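Local coordinates for protein lipopolysaccharide core heptose(I) kinase WaaP (Pseudomonas aeruginosa, PDB 6DFL) that phosphorylates the first heptose of the lipopolysaccharide inner core using ATP and magnesium, and also autophosphorylates on tyrosine, at residues N160-I166 against D206-L210. Residues are numbered along the deposited sequence; the frame is centred on the assembly and turned at random.
Sequences NHRDCYI and DLAAL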
loop_
_atom_site.group_PDB
_atom_site.type_symbol
_atom_site.label_atom_id
_atom_site.label_comp_id
_atom_site.label_asym_id
_atom_site.label_seq_id
_atom_site.Cartn_x
_atom_site.Cartn_y
_atom_site.Cartn_z
ATOM N N ASN A 160 11.024 4.045 5.703
ATOM C CA ASN A 160 10.927 3.188 4.533
ATOM C C ASN A 160 10.795 1.728 4.983
ATOM O O ASN A 160 11.455 1.279 5.929
ATOM C CB ASN A 160 12.114 3.371 3.575
ATOM C CG ASN A 160 13.433 2.975 4.187
ATOM O OD1 ASN A 160 13.950 3.692 5.034
ATOM N ND2 ASN A 160 14.001 1.828 3.750
ATOM N N HIS A 161 9.918 0.997 4.306
ATOM C CA HIS A 161 9.501 -0.297 4.813
ATOM C C HIS A 161 10.604 -1.329 4.684
ATOM O O HIS A 161 10.985 -1.944 5.676
ATOM C CB HIS A 161 8.263 -0.779 4.083
ATOM C CG HIS A 161 7.554 -1.862 4.805
ATOM N ND1 HIS A 161 6.242 -1.753 5.208
ATOM C CD2 HIS A 161 7.991 -3.064 5.245
ATOM C CE1 HIS A 161 5.892 -2.861 5.839
ATOM N NE2 HIS A 161 6.936 -3.668 5.883
ATOM N N ARG A 162 11.106 -1.519 3.463
ATOM C CA ARG A 162 12.135 -2.475 3.055
ATOM C C ARG A 162 11.527 -3.822 2.700
ATOM O O ARG A 162 12.120 -4.585 1.942
ATOM C CB ARG A 162 13.218 -2.651 4.103
ATOM C CG ARG A 162 14.170 -1.513 4.128
ATOM C CD ARG A 162 15.484 -1.941 4.663
ATOM N NE ARG A 162 16.295 -2.566 3.617
ATOM C CZ ARG A 162 17.550 -2.962 3.795
ATOM N NH1 ARG A 162 18.123 -2.799 4.978
ATOM N NH2 ARG A 162 18.228 -3.486 2.786
ATOM N N ASP A 163 10.327 -4.097 3.190
ATOM C CA ASP A 163 9.508 -5.208 2.739
ATOM C C ASP A 163 8.101 -4.737 2.413
ATOM O O ASP A 163 7.100 -5.233 2.944
ATOM C CB ASP A 163 9.517 -6.285 3.811
ATOM C CG ASP A 163 10.886 -6.881 3.982
ATOM O OD1 ASP A 163 11.393 -7.450 2.997
ATOM O OD2 ASP A 163 11.466 -6.740 5.067
ATOM N N CYS A 164 8.019 -3.754 1.511
ATOM C CA CYS A 164 6.767 -3.101 1.153
ATOM C C CYS A 164 6.064 -3.919 0.077
ATOM O O CYS A 164 6.263 -3.728 -1.123
ATOM C CB CYS A 164 7.041 -1.681 0.690
ATOM S SG CYS A 164 5.619 -0.670 0.843
ATOM N N TYR A 165 5.267 -4.886 0.512
ATOM C CA TYR A 165 4.511 -5.731 -0.395
ATOM C C TYR A 165 3.060 -5.683 0.020
ATOM O O TYR A 165 2.740 -5.415 1.183
ATOM C CB TYR A 165 4.973 -7.197 -0.375
ATOM C CG TYR A 165 6.438 -7.374 -0.166
ATOM C CD1 TYR A 165 7.355 -6.813 -1.042
ATOM C CD2 TYR A 165 6.924 -8.145 0.900
ATOM C CE1 TYR A 165 8.732 -6.988 -0.852
ATOM C CE2 TYR A 165 8.299 -8.341 1.094
ATOM C CZ TYR A 165 9.192 -7.760 0.212
ATOM O OH TYR A 165 10.541 -7.921 0.399
ATOM N N ILE A 166 2.180 -6.008 -0.928
ATOM C CA ILE A 166 0.765 -6.004 -0.583
ATOM C C ILE A 166 0.460 -6.993 0.530
ATOM O O ILE A 166 -0.460 -6.769 1.318
ATOM C CB ILE A 166 -0.113 -6.225 -1.831
ATOM C CG1 ILE A 166 0.312 -7.450 -2.631
ATOM C CG2 ILE A 166 -0.045 -4.983 -2.718
ATOM C CD1 ILE A 166 -0.629 -7.782 -3.776
ATOM N N ASP A 206 11.037 0.710 -1.870
ATOM C CA ASP A 206 9.699 0.352 -1.391
ATOM C C ASP A 206 8.684 0.378 -2.525
ATOM O O ASP A 206 7.849 -0.530 -2.646
ATOM C CB ASP A 206 9.233 1.324 -0.313
ATOM C CG ASP A 206 9.777 1.025 1.064
ATOM O OD1 ASP A 206 10.663 0.150 1.243
ATOM O OD2 ASP A 206 9.299 1.720 1.992
ATOM N N LEU A 207 8.688 1.465 -3.314
ATOM C CA LEU A 207 7.745 1.601 -4.417
ATOM C C LEU A 207 7.940 0.505 -5.446
ATOM O O LEU A 207 6.970 -0.021 -5.994
ATOM C CB LEU A 207 7.905 2.957 -5.102
ATOM C CG LEU A 207 7.499 4.258 -4.414
ATOM C CD1 LEU A 207 7.858 5.402 -5.341
ATOM C CD2 LEU A 207 6.026 4.235 -4.080
ATOM N N ALA A 208 9.190 0.191 -5.762
ATOM C CA ALA A 208 9.478 -0.938 -6.636
ATOM C C ALA A 208 8.883 -2.218 -6.071
ATOM O O ALA A 208 8.127 -2.925 -6.745
ATOM C CB ALA A 208 10.988 -1.072 -6.816
ATOM N N ALA A 209 9.198 -2.523 -4.816
ATOM C CA ALA A 209 8.734 -3.776 -4.231
ATOM C C ALA A 209 7.211 -3.810 -4.162
ATOM O O ALA A 209 6.592 -4.829 -4.492
ATOM C CB ALA A 209 9.354 -3.964 -2.851
ATOM N N LEU A 210 6.577 -2.697 -3.772
ATOM C CA LEU A 210 5.122 -2.713 -3.721
ATOM C C LEU A 210 4.542 -3.039 -5.086
ATOM O O LEU A 210 3.631 -3.868 -5.201
ATOM C CB LEU A 210 4.597 -1.388 -3.204
ATOM C CG LEU A 210 3.092 -1.467 -3.042
ATOM C CD1 LEU A 210 2.710 -2.526 -2.046
ATOM C CD2 LEU A 210 2.543 -0.107 -2.623
#
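Asp-206, on helix 200-212, turns its carboxylate into the backbone of the loop and receives two consecutive amides. His-161 N meets the syn lone pair of Asp-206 OD2 on a nearly straight path (165°), while Arg-162 N reaches Asp-206 OD1, 2.8 Å away, also from the syn side but 25° out of the carboxylate plane. One side chain thus clasps both N-H groups closely at the bend of the loop, and His-155 NE2, on helix 137-156, gives a further hydrogen bond to OD2, which should help fix the rotation of the carboxylate. In the buried middle, Cys-164 CB sits 3.9 Å from Asp-206 CB, and Cys-164 SG, anti to the backbone N (chi1 -158°), lies 4.2 Å from Leu-210 CB, with Val-151 of helix 137-156 also against the cysteine. Farther along, Ile-166 CG2 touches Leu-210 CD1 at 3.8 Å, the two side chains crossing at about a right angle, and both residues contact the bound palmitoyl thioester ligand. The looser side lies at partly exposed Tyr-165 and Ala-209, where Ala-209 CB meets the edge of the phenol ring, 3.7 Å from Tyr-165 CE1. Arg-162, also partly exposed, starts away from residues 206-210 at CB, and its side chain lies against Trp-202 of the same helix. The loop carries the HRD motif, His-161 to Asp-163, with Asp-163 the probable catalytic base; an aspartate from a C-lobe helix holding the backbone amides of this motif is a hallmark of the protein kinase catalytic loop.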